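Local coordinates for Cwp19 (Clostridioides difficile, PDB 5OQ3), which is a glycoside hydrolase of the S-layer, represented here by its TIM-barrel domain, and may also have N-acetylmuramoyl-L-alanine amidase activity as a whole protein, at residues W217-V222 with Y272-A277; V244-I249 with D285-Q290; G248-K253 with E266-T271. All coordinates share one frame; numbering follows the deposited sequence. Where two conformers were deposited one is given.

Contact 1 (W217-V222 with Y272-A277)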
loop_
_atom_site.group_PDB
_atom_site.type_symbol
_atom_site.label_atom_id
_atom_site.label_comp_id
_atom_site.label_asym_id
_atom_site.label_seq_id
_atom_site.Cartn_x
_atom_site.Cartn_y
_atom_site.Cartn_z
ATOM N N TRP A 217 10.934 6.950 -18.802
ATOM C CA TRP A 217 11.052 8.097 -17.923
ATOM C C TRP A 217 9.992 8.056 -16.811
ATOM O O TRP A 217 10.299 8.311 -15.664
ATOM C CB TRP A 217 10.948 9.388 -18.763
ATOM C CG TRP A 217 10.891 10.657 -18.005
ATOM C CD1 TRP A 217 11.915 11.316 -17.392
ATOM C CD2 TRP A 217 9.702 11.416 -17.748
ATOM N NE1 TRP A 217 11.420 12.450 -16.802
ATOM C CE2 TRP A 217 10.063 12.533 -17.002
ATOM C CE3 TRP A 217 8.355 11.233 -18.078
ATOM C CZ2 TRP A 217 9.123 13.473 -16.551
ATOM C CZ3 TRP A 217 7.454 12.149 -17.679
ATOM C CH2 TRP A 217 7.821 13.261 -16.925
ATOM N N ARG A 218 8.750 7.705 -17.132
ATOM C CA ARG A 218 7.710 7.593 -16.114
ATOM C C ARG A 218 8.060 6.490 -15.101
ATOM O O ARG A 218 7.902 6.698 -13.886
ATOM C CB ARG A 218 6.347 7.265 -16.759
ATOM C CG ARG A 218 5.740 8.455 -17.506
ATOM C CD ARG A 218 4.427 8.086 -18.070
ATOM N NE ARG A 218 3.758 9.244 -18.669
ATOM C CZ ARG A 218 2.779 9.157 -19.544
ATOM N NH1 ARG A 218 2.369 7.982 -19.975
ATOM N NH2 ARG A 218 2.234 10.276 -19.999
ATOM N N ARG A 219 8.543 5.336 -15.567
ATOM C CA ARG A 219 8.999 4.308 -14.636
ATOM C C ARG A 219 10.108 4.815 -13.708
ATOM O O ARG A 219 10.084 4.546 -12.491
ATOM C CB ARG A 219 9.381 2.994 -15.364
ATOM C CG ARG A 219 8.200 2.143 -15.821
ATOM C CD ARG A 219 8.663 0.908 -16.613
ATOM N NE ARG A 219 9.047 1.187 -17.987
ATOM C CZ ARG A 219 8.206 1.236 -19.011
ATOM N NH1 ARG A 219 8.676 1.481 -20.217
ATOM N NH2 ARG A 219 6.909 1.027 -18.813
ATOM N N GLU A 220 11.036 5.567 -14.286
ATOM C CA GLU A 220 12.110 6.112 -13.489
ATOM C C GLU A 220 11.639 7.167 -12.487
ATOM O O GLU A 220 12.209 7.282 -11.418
ATOM C CB GLU A 220 13.238 6.624 -14.354
ATOM C CG GLU A 220 14.476 7.027 -13.546
ATOM C CD GLU A 220 15.209 5.935 -12.766
ATOM O OE1 GLU A 220 16.033 6.271 -11.887
ATOM O OE2 GLU A 220 14.997 4.776 -12.977
ATOM N N ASN A 221 10.620 7.933 -12.823
ATOM C CA ASN A 221 10.060 8.872 -11.882
ATOM C C ASN A 221 9.601 8.184 -10.597
ATOM O O ASN A 221 9.771 8.673 -9.492
ATOM C CB ASN A 221 8.865 9.634 -12.501
ATOM C CG ASN A 221 9.274 10.586 -13.594
ATOM O OD1 ASN A 221 10.378 11.109 -13.611
ATOM N ND2 ASN A 221 8.347 10.874 -14.490
ATOM N N VAL A 222 8.939 7.048 -10.781
ATOM C CA VAL A 222 8.463 6.247 -9.643
ATOM C C VAL A 222 9.668 5.665 -8.897
ATOM O O VAL A 222 9.746 5.794 -7.645
ATOM C CB VAL A 222 7.511 5.138 -10.107
ATOM C CG1 VAL A 222 7.213 4.150 -8.968
ATOM C CG2 VAL A 222 6.212 5.740 -10.657
ATOM N N TYR A 272 3.193 2.129 -14.492
ATOM C CA TYR A 272 4.641 2.461 -14.510
ATOM C C TYR A 272 5.339 2.075 -13.235
ATOM O O TYR A 272 6.216 2.796 -12.771
ATOM C CB TYR A 272 4.930 3.930 -14.985
ATOM C CG TYR A 272 4.276 4.185 -16.326
ATOM C CD1 TYR A 272 4.825 3.690 -17.517
ATOM C CD2 TYR A 272 3.076 4.885 -16.419
ATOM C CE1 TYR A 272 4.185 3.893 -18.740
ATOM C CE2 TYR A 272 2.443 5.076 -17.654
ATOM C CZ TYR A 272 3.003 4.615 -18.805
ATOM O OH TYR A 272 2.307 4.799 -19.982
ATOM N N ALA A 273 4.963 0.927 -12.694
ATOM C CA ALA A 273 5.504 0.362 -11.488
ATOM C C ALA A 273 6.399 -0.800 -11.884
ATOM O O ALA A 273 5.946 -1.898 -12.129
ATOM C CB ALA A 273 4.381 -0.079 -10.568
ATOM N N ASP A 274 7.672 -0.535 -11.962
ATOM C CA ASP A 274 8.696 -1.444 -12.460
ATOM C C ASP A 274 9.290 -2.190 -11.264
ATOM O O ASP A 274 10.410 -1.924 -10.821
ATOM C CB ASP A 274 9.751 -0.714 -13.259
ATOM C CG ASP A 274 10.701 -1.652 -13.976
ATOM O OD1 ASP A 274 10.644 -2.896 -13.754
ATOM O OD2 ASP A 274 11.513 -1.116 -14.768
ATOM N N THR A 275 8.525 -3.128 -10.745
ATOM C CA THR A 275 8.895 -3.786 -9.476
ATOM C C THR A 275 10.240 -4.474 -9.604
ATOM O O THR A 275 11.001 -4.477 -8.652
ATOM C CB THR A 275 7.823 -4.793 -9.103
ATOM O OG1 THR A 275 6.560 -4.158 -9.264
ATOM C CG2 THR A 275 8.029 -5.280 -7.684
ATOM N N ARG A 276 10.531 -5.050 -10.763
ATOM C CA ARG A 276 11.841 -5.685 -10.932
ATOM C C ARG A 276 12.963 -4.702 -10.716
ATOM O O ARG A 276 13.965 -5.050 -10.095
ATOM C CB ARG A 276 11.927 -6.359 -12.297
ATOM C CG ARG A 276 13.324 -6.880 -12.567
ATOM C CD ARG A 276 13.426 -7.647 -13.877
ATOM N NE ARG A 276 12.725 -8.909 -13.768
ATOM C CZ ARG A 276 12.522 -9.741 -14.780
ATOM N NH1 ARG A 276 12.969 -9.445 -15.996
ATOM N NH2 ARG A 276 11.903 -10.887 -14.593
ATOM N N ALA A 277 12.861 -3.503 -11.274
ATOM C CA ALA A 277 13.900 -2.502 -11.057
ATOM C C ALA A 277 14.031 -2.169 -9.596
ATOM O O ALA A 277 15.151 -1.940 -9.096
ATOM C CB ALA A 277 13.551 -1.229 -11.879
#
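Tyr272 meets Arg218 and Arg219 from a left-handed helical backbone conformation (phi 64°, psi 39°), uncommon for a residue other than glycine, and its ring takes one arginine on a face and the other at an edge. Arg218 runs extended across the ring: its CD makes a CH-pi contact 3.8 Å from the Tyr272 ring centroid. The guanidinium carries on past the ring, with NH1 3.2 Å from Tyr272 OH. Arginine suits this course because its methylenes can lie on the ring while its charged end passes on to a salt bridge between NH2 and Asp201; the tyrosine hydroxyl bonds to Val197 O. Arg219 instead bends at chi3 (-78°), bringing NH2 to the ring edge, 3.6 Å from Tyr272 CD1; the hydrogen bond of this nitrogen goes to Tyr268 O, and NH1 bonds to Asn216. Arg219 CD lies 3.9 Å from Asp274 CB. Asp274 is the N-cap of helix 275-280, where its short side chain lets OD1 accept a weak bond from Ala277 N; Trp250 NE1 also bonds to OD1. Val222 CG2 rests 3.6 Å from Tyr272 O. The contact ties helix 214-236 to the approach to helix 275-280, while Thr275 and Arg276 pack on helix 302-313.

Contact 2 (V244-I249 with D285-Q290); sequences VSPAGI and DYVVPQ
Gln290, Val244 and Ser245 give up the most surface here, and Gln290 grips the opposite segment at two levels. Its backbone N donates to Pro246 O at 3.0 Å, approaching nearly along the C=O axis. Its side chain, extended beyond CG (chi2 177°), carries the amide back to Ser245, where NE2 donates to OG at 3.0 Å, with OG in the amide plane. Glutamine suits the place because NE2 has a second hydrogen to give, and Asp191 OD1 receives it.

Ser245 relays this bond. Its OG, anti to the backbone N (chi1 -179°), donates in turn to Val288 O at 2.7 Å, in the carbonyl plane. Pro246 follows and has no N-H to offer, so the serine hydroxyl serves Val288 O instead.

Val244 holds on mainly through its backbone: its N donates to Tyr286 O at 3.2 Å, and its O accepts from Val288 N at 2.9 Å. This is the parallel pairing of strands 241-244 and 286-287, fifth and sixth of the closed eight-stranded TIM barrel, continued into the loops that leave their C-terminal ends, the end at which glycosidases of this fold carry their active sites. The branched, apolar side chains of Val244 and Val287 are directed to the outer face, under helix 275-280, whereas Ser245 and Val288 touch Trp31 of strand 27-32.

The compact Pro246 ring also packs outward, its CD 3.9 Å from Val287 CG2. At the last level Gly248 CA comes within 3.2 Å of Gln290 O, where a side chain would collide, and a water accepts from Gly248 N while donating to that oxygen.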
loop_
_atom_site.group_PDB
_atom_site.type_symbol
_atom_site.label_atom_id
_atom_site.label_comp_id
_atom_site.label_asym_id
_atom_site.label_seq_id
_atom_site.Cartn_x
_atom_site.Cartn_y
_atom_site.Cartn_z
ATOM N N VAL A 244 6.832 -1.821 -0.392
ATOM C CA VAL A 244 5.795 -1.478 -1.338
ATOM C C VAL A 244 5.054 -2.740 -1.707
ATOM O O VAL A 244 5.640 -3.808 -1.891
ATOM C CB VAL A 244 6.429 -0.827 -2.630
ATOM C CG1 VAL A 244 5.378 -0.480 -3.657
ATOM C CG2 VAL A 244 7.265 0.372 -2.260
ATOM N N SER A 245 3.741 -2.554 -1.875
ATOM C CA SER A 245 2.856 -3.602 -2.323
ATOM C C SER A 245 2.288 -3.272 -3.706
ATOM O O SER A 245 1.273 -2.568 -3.810
ATOM C CB SER A 245 1.714 -3.808 -1.330
ATOM O OG SER A 245 0.819 -4.821 -1.695
ATOM N N PRO A 246 2.938 -3.761 -4.788
ATOM C CA PRO A 246 2.447 -3.550 -6.143
ATOM C C PRO A 246 1.415 -4.594 -6.527
ATOM O O PRO A 246 1.206 -5.620 -5.846
ATOM C CB PRO A 246 3.714 -3.677 -6.965
ATOM C CG PRO A 246 4.421 -4.803 -6.262
ATOM C CD PRO A 246 4.149 -4.597 -4.774
ATOM N N ALA A 247 0.800 -4.324 -7.662
ATOM C CA ALA A 247 -0.077 -5.320 -8.264
ATOM C C ALA A 247 0.725 -6.626 -8.546
ATOM O O ALA A 247 1.959 -6.635 -8.673
ATOM C CB ALA A 247 -0.664 -4.775 -9.542
ATOM N N GLY A 248 -0.015 -7.715 -8.661
ATOM C CA GLY A 248 0.571 -9.041 -8.664
ATOM C C GLY A 248 1.261 -9.517 -9.938
ATOM O O GLY A 248 1.994 -10.519 -9.899
ATOM N N ILE A 249 1.014 -8.832 -11.053
ATOM C CA ILE A 249 1.698 -9.110 -12.306
ATOM C C ILE A 249 2.563 -7.875 -12.662
ATOM O O ILE A 249 2.074 -6.738 -12.731
ATOM C CB ILE A 249 0.717 -9.443 -13.449
ATOM C CG1 ILE A 249 0.030 -10.787 -13.170
ATOM C CG2 ILE A 249 1.436 -9.470 -14.800
ATOM C CD1 ILE A 249 -1.156 -11.055 -14.057
ATOM N N ASP A 285 13.031 -2.256 1.024
ATOM C CA ASP A 285 13.431 -3.357 1.904
ATOM C C ASP A 285 12.566 -4.602 1.772
ATOM O O ASP A 285 13.026 -5.713 2.042
ATOM C CB ASP A 285 13.394 -2.916 3.364
ATOM C CG ASP A 285 14.369 -1.820 3.709
ATOM O OD1 ASP A 285 15.539 -1.955 3.359
ATOM O OD2 ASP A 285 13.932 -0.832 4.327
ATOM N N TYR A 286 11.296 -4.402 1.397
ATOM C CA TYR A 286 10.352 -5.511 1.224
ATOM C C TYR A 286 9.381 -5.206 0.128
ATOM O O TYR A 286 9.125 -4.054 -0.184
ATOM C CB TYR A 286 9.664 -5.854 2.563
ATOM C CG TYR A 286 8.588 -4.956 3.116
ATOM C CD1 TYR A 286 7.284 -5.045 2.632
ATOM C CD2 TYR A 286 8.836 -4.068 4.143
ATOM C CE1 TYR A 286 6.267 -4.295 3.183
ATOM C CE2 TYR A 286 7.794 -3.335 4.722
ATOM C CZ TYR A 286 6.510 -3.458 4.221
ATOM O OH TYR A 286 5.460 -2.742 4.800
ATOM N N VAL A 287 8.801 -6.271 -0.431
ATOM C CA VAL A 287 7.845 -6.159 -1.520
ATOM C C VAL A 287 6.719 -7.147 -1.246
ATOM O O VAL A 287 6.934 -8.270 -0.743
ATOM C CB VAL A 287 8.554 -6.452 -2.883
ATOM C CG1 VAL A 287 9.014 -7.920 -2.996
ATOM C CG2 VAL A 287 7.673 -6.043 -4.048
ATOM N N VAL A 288 5.495 -6.689 -1.557
ATOM C CA VAL A 288 4.267 -7.445 -1.268
ATOM C C VAL A 288 3.387 -7.542 -2.510
ATOM O O VAL A 288 2.369 -6.851 -2.616
ATOM C CB VAL A 288 3.483 -6.871 -0.065
ATOM C CG1 VAL A 288 2.408 -7.841 0.353
ATOM C CG2 VAL A 288 4.397 -6.493 1.073
ATOM N N PRO A 289 3.750 -8.391 -3.494
ATOM C CA PRO A 289 2.879 -8.502 -4.644
ATOM C C PRO A 289 1.486 -8.942 -4.200
ATOM O O PRO A 289 1.330 -9.846 -3.365
ATOM C CB PRO A 289 3.572 -9.560 -5.518
ATOM C CG PRO A 289 4.480 -10.297 -4.567
ATOM C CD PRO A 289 4.865 -9.346 -3.501
ATOM N N GLN A 290 0.463 -8.319 -4.817
ATOM C CA GLN A 290 -0.924 -8.625 -4.483
ATOM C C GLN A 290 -1.395 -9.782 -5.359
ATOM O O GLN A 290 -1.775 -9.609 -6.523
ATOM C CB GLN A 290 -1.762 -7.354 -4.709
ATOM C CG GLN A 290 -1.362 -6.280 -3.734
ATOM C CD GLN A 290 -2.097 -4.949 -3.926
ATOM O OE1 GLN A 290 -3.091 -4.826 -4.618
ATOM N NE2 GLN A 290 -1.597 -3.937 -3.259
HETATM O O HOH W 1 -2.911 -7.489 -8.366
#

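Contact 3 (G248-K253 with E266-T271)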
loop_
_atom_site.group_PDB
_atom_site.type_symbol
_atom_site.label_atom_id
_atom_site.label_comp_id
_atom_site.label_asym_id
_atom_site.label_seq_id
_atom_site.Cartn_x
_atom_site.Cartn_y
_atom_site.Cartn_z
ATOM N N GLY A 248 -0.015 -7.715 -8.661
ATOM C CA GLY A 248 0.571 -9.041 -8.664
ATOM C C GLY A 248 1.261 -9.517 -9.938
ATOM O O GLY A 248 1.994 -10.519 -9.899
ATOM N N ILE A 249 1.014 -8.832 -11.053
ATOM C CA ILE A 249 1.698 -9.110 -12.306
ATOM C C ILE A 249 2.563 -7.875 -12.662
ATOM O O ILE A 249 2.074 -6.738 -12.731
ATOM C CB ILE A 249 0.717 -9.443 -13.449
ATOM C CG1 ILE A 249 0.030 -10.787 -13.170
ATOM C CG2 ILE A 249 1.436 -9.470 -14.800
ATOM C CD1 ILE A 249 -1.156 -11.055 -14.057
ATOM N N TRP A 250 3.845 -8.136 -12.901
ATOM C CA TRP A 250 4.819 -7.145 -13.341
ATOM C C TRP A 250 4.781 -7.012 -14.877
ATOM O O TRP A 250 4.343 -5.966 -15.395
ATOM C CB TRP A 250 6.197 -7.537 -12.824
ATOM C CG TRP A 250 7.304 -6.726 -13.387
ATOM C CD1 TRP A 250 7.613 -5.413 -13.087
ATOM C CD2 TRP A 250 8.270 -7.151 -14.360
ATOM N NE1 TRP A 250 8.716 -5.017 -13.816
ATOM C CE2 TRP A 250 9.115 -6.046 -14.629
ATOM C CE3 TRP A 250 8.452 -8.326 -15.091
ATOM C CZ2 TRP A 250 10.148 -6.101 -15.564
ATOM C CZ3 TRP A 250 9.536 -8.384 -15.986
ATOM C CH2 TRP A 250 10.333 -7.287 -16.217
ATOM N N ARG A 251 5.109 -8.111 -15.567
ATOM C CA ARG A 251 4.922 -8.206 -17.026
ATOM C C ARG A 251 4.532 -9.656 -17.319
ATOM O O ARG A 251 5.083 -10.581 -16.722
ATOM C CB ARG A 251 6.185 -7.894 -17.848
ATOM C CG ARG A 251 6.721 -6.514 -17.640
ATOM C CD ARG A 251 7.857 -6.191 -18.581
ATOM N NE ARG A 251 7.375 -5.824 -19.895
ATOM C CZ ARG A 251 8.154 -5.413 -20.890
ATOM N NH1 ARG A 251 7.602 -5.012 -22.014
ATOM N NH2 ARG A 251 9.472 -5.433 -20.771
ATOM N N ASN A 252 3.625 -9.843 -18.280
ATOM C CA ASN A 252 3.339 -11.149 -18.794
ATOM C C ASN A 252 4.485 -11.647 -19.713
ATOM O O ASN A 252 5.183 -10.855 -20.369
ATOM C CB ASN A 252 2.030 -11.128 -19.570
ATOM C CG ASN A 252 0.851 -10.654 -18.748
ATOM O OD1 ASN A 252 0.645 -11.115 -17.624
ATOM N ND2 ASN A 252 0.031 -9.765 -19.327
ATOM N N LYS A 253 4.645 -12.971 -19.772
ATOM C CA LYS A 253 5.644 -13.599 -20.634
ATOM C C LYS A 253 5.461 -13.209 -22.099
ATOM O O LYS A 253 6.436 -13.068 -22.848
ATOM C CB LYS A 253 5.628 -15.122 -20.445
ATOM C CG LYS A 253 6.787 -15.854 -21.099
ATOM C CD LYS A 253 6.909 -17.284 -20.574
ATOM C CE LYS A 253 7.558 -17.330 -19.198
ATOM N NZ LYS A 253 7.739 -18.730 -18.738
ATOM N N GLU A 266 -0.680 -5.519 -16.384
ATOM C CA GLU A 266 0.709 -5.498 -16.003
ATOM C C GLU A 266 1.068 -4.192 -15.328
ATOM O O GLU A 266 0.808 -3.127 -15.858
ATOM C CB GLU A 266 1.530 -5.615 -17.285
ATOM C CG GLU A 266 1.333 -6.912 -18.040
ATOM C CD GLU A 266 1.887 -6.858 -19.457
ATOM O OE1 GLU A 266 1.349 -6.088 -20.266
ATOM O OE2 GLU A 266 2.826 -7.585 -19.755
ATOM N N SER A 267 1.713 -4.288 -14.166
ATOM C CA SER A 267 2.113 -3.074 -13.437
ATOM C C SER A 267 3.154 -2.231 -14.164
ATOM O O SER A 267 3.120 -0.991 -14.067
ATOM C CB SER A 267 2.597 -3.387 -12.031
ATOM O OG SER A 267 3.926 -3.890 -12.001
ATOM N N TYR A 268 3.999 -2.877 -14.969
ATOM C CA TYR A 268 5.064 -2.200 -15.704
ATOM C C TYR A 268 4.506 -1.148 -16.687
ATOM O O TYR A 268 5.135 -0.122 -16.882
ATOM C CB TYR A 268 5.863 -3.274 -16.434
ATOM C CG TYR A 268 7.023 -2.831 -17.254
ATOM C CD1 TYR A 268 8.287 -2.730 -16.684
ATOM C CD2 TYR A 268 6.899 -2.602 -18.610
ATOM C CE1 TYR A 268 9.388 -2.402 -17.448
ATOM C CE2 TYR A 268 7.986 -2.228 -19.351
ATOM C CZ TYR A 268 9.231 -2.136 -18.774
ATOM O OH TYR A 268 10.312 -1.810 -19.555
ATOM N N VAL A 269 3.383 -1.511 -17.318
ATOM C CA VAL A 269 2.784 -0.872 -18.493
ATOM C C VAL A 269 1.639 0.038 -18.057
ATOM O O VAL A 269 1.473 1.159 -18.561
ATOM C CB VAL A 269 2.181 -1.980 -19.434
ATOM C CG1 VAL A 269 1.513 -1.408 -20.683
ATOM C CG2 VAL A 269 3.254 -2.976 -19.839
ATOM N N GLY A 270 0.824 -0.468 -17.143
ATOM C CA GLY A 270 -0.442 0.165 -16.811
ATOM C C GLY A 270 -0.367 1.265 -15.773
ATOM O O GLY A 270 -1.214 2.136 -15.762
ATOM N N THR A 271 0.632 1.215 -14.886
ATOM C CA THR A 271 0.847 2.251 -13.844
ATOM C C THR A 271 2.306 2.672 -13.670
ATOM O O THR A 271 2.612 3.507 -12.837
ATOM C CB THR A 271 0.219 1.868 -12.473
ATOM O OG1 THR A 271 1.040 0.979 -11.732
ATOM C CG2 THR A 271 -1.095 1.175 -12.632
HETATM O O HOH W 2 0.182 -8.508 -22.023
#
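The carbonyl oxygens of Ile249 and Trp250 accept successive bonds from Ser267 N (2.9 Å from Ile249 O) and Tyr268 N (3.1 Å from Trp250 O). The loop that follows the fifth strand of the TIM barrel thereby supplies acceptors to the first turn of the short helix 267-270, whose leading N-H groups have none within the helix. Tyr268 is packed by two side chains of the loop, Arg251 and Trp250. Arg251 bends at chi3 (80°) and lays its guanidinium flat on the ring, centres 4.1 Å apart and planes 12° apart, an off-centre cation-pi stack. Arg251 CD adds a CH-pi contact over the same face, 3.8 Å from the Tyr268 centroid. Arginine suits this place because its chain and flat charged end can both lie on an aromatic face; NH2 has a long, weak ion pair with Asp256. Trp250 meets Tyr268 in an offset edge-to-face pair, with the tyrosine edge toward the indole face and planes at 75°. Glu266, the N-cap residue, has an acidic side chain long enough to reach back to the loop. Its carboxylate lies nearly parallel to the Asn252 amide, held by Thr262 and Gly264, and Glu266 OE2 bonds to Ser255 OG and, on its anti side, accepts from Asn252 N at 2.8 Å.

How the contacts relate
The three contacts cluster at the C-terminal end of the barrel, their centres about 11 to 13 Å apart. Along the chain come 217-222 on helix 214-236, then the loop leaving strand 241-244, where contacts 2 and 3 share Gly248 and Ile249, then 266-271, 272-277 and finally 285-290. Contact 3 is nested inside the loop closed by contact 1, whereas contacts 1 and 2 interleave. A bond between Ser267 OG and Ala273 O joins contacts 1 and 3; Thr275 packs on Pro246 and Val287, joining 1 and 2. The long excursion between the fifth strand and helix 275-280 is thus fastened to the preceding barrel helix and to the sixth strand.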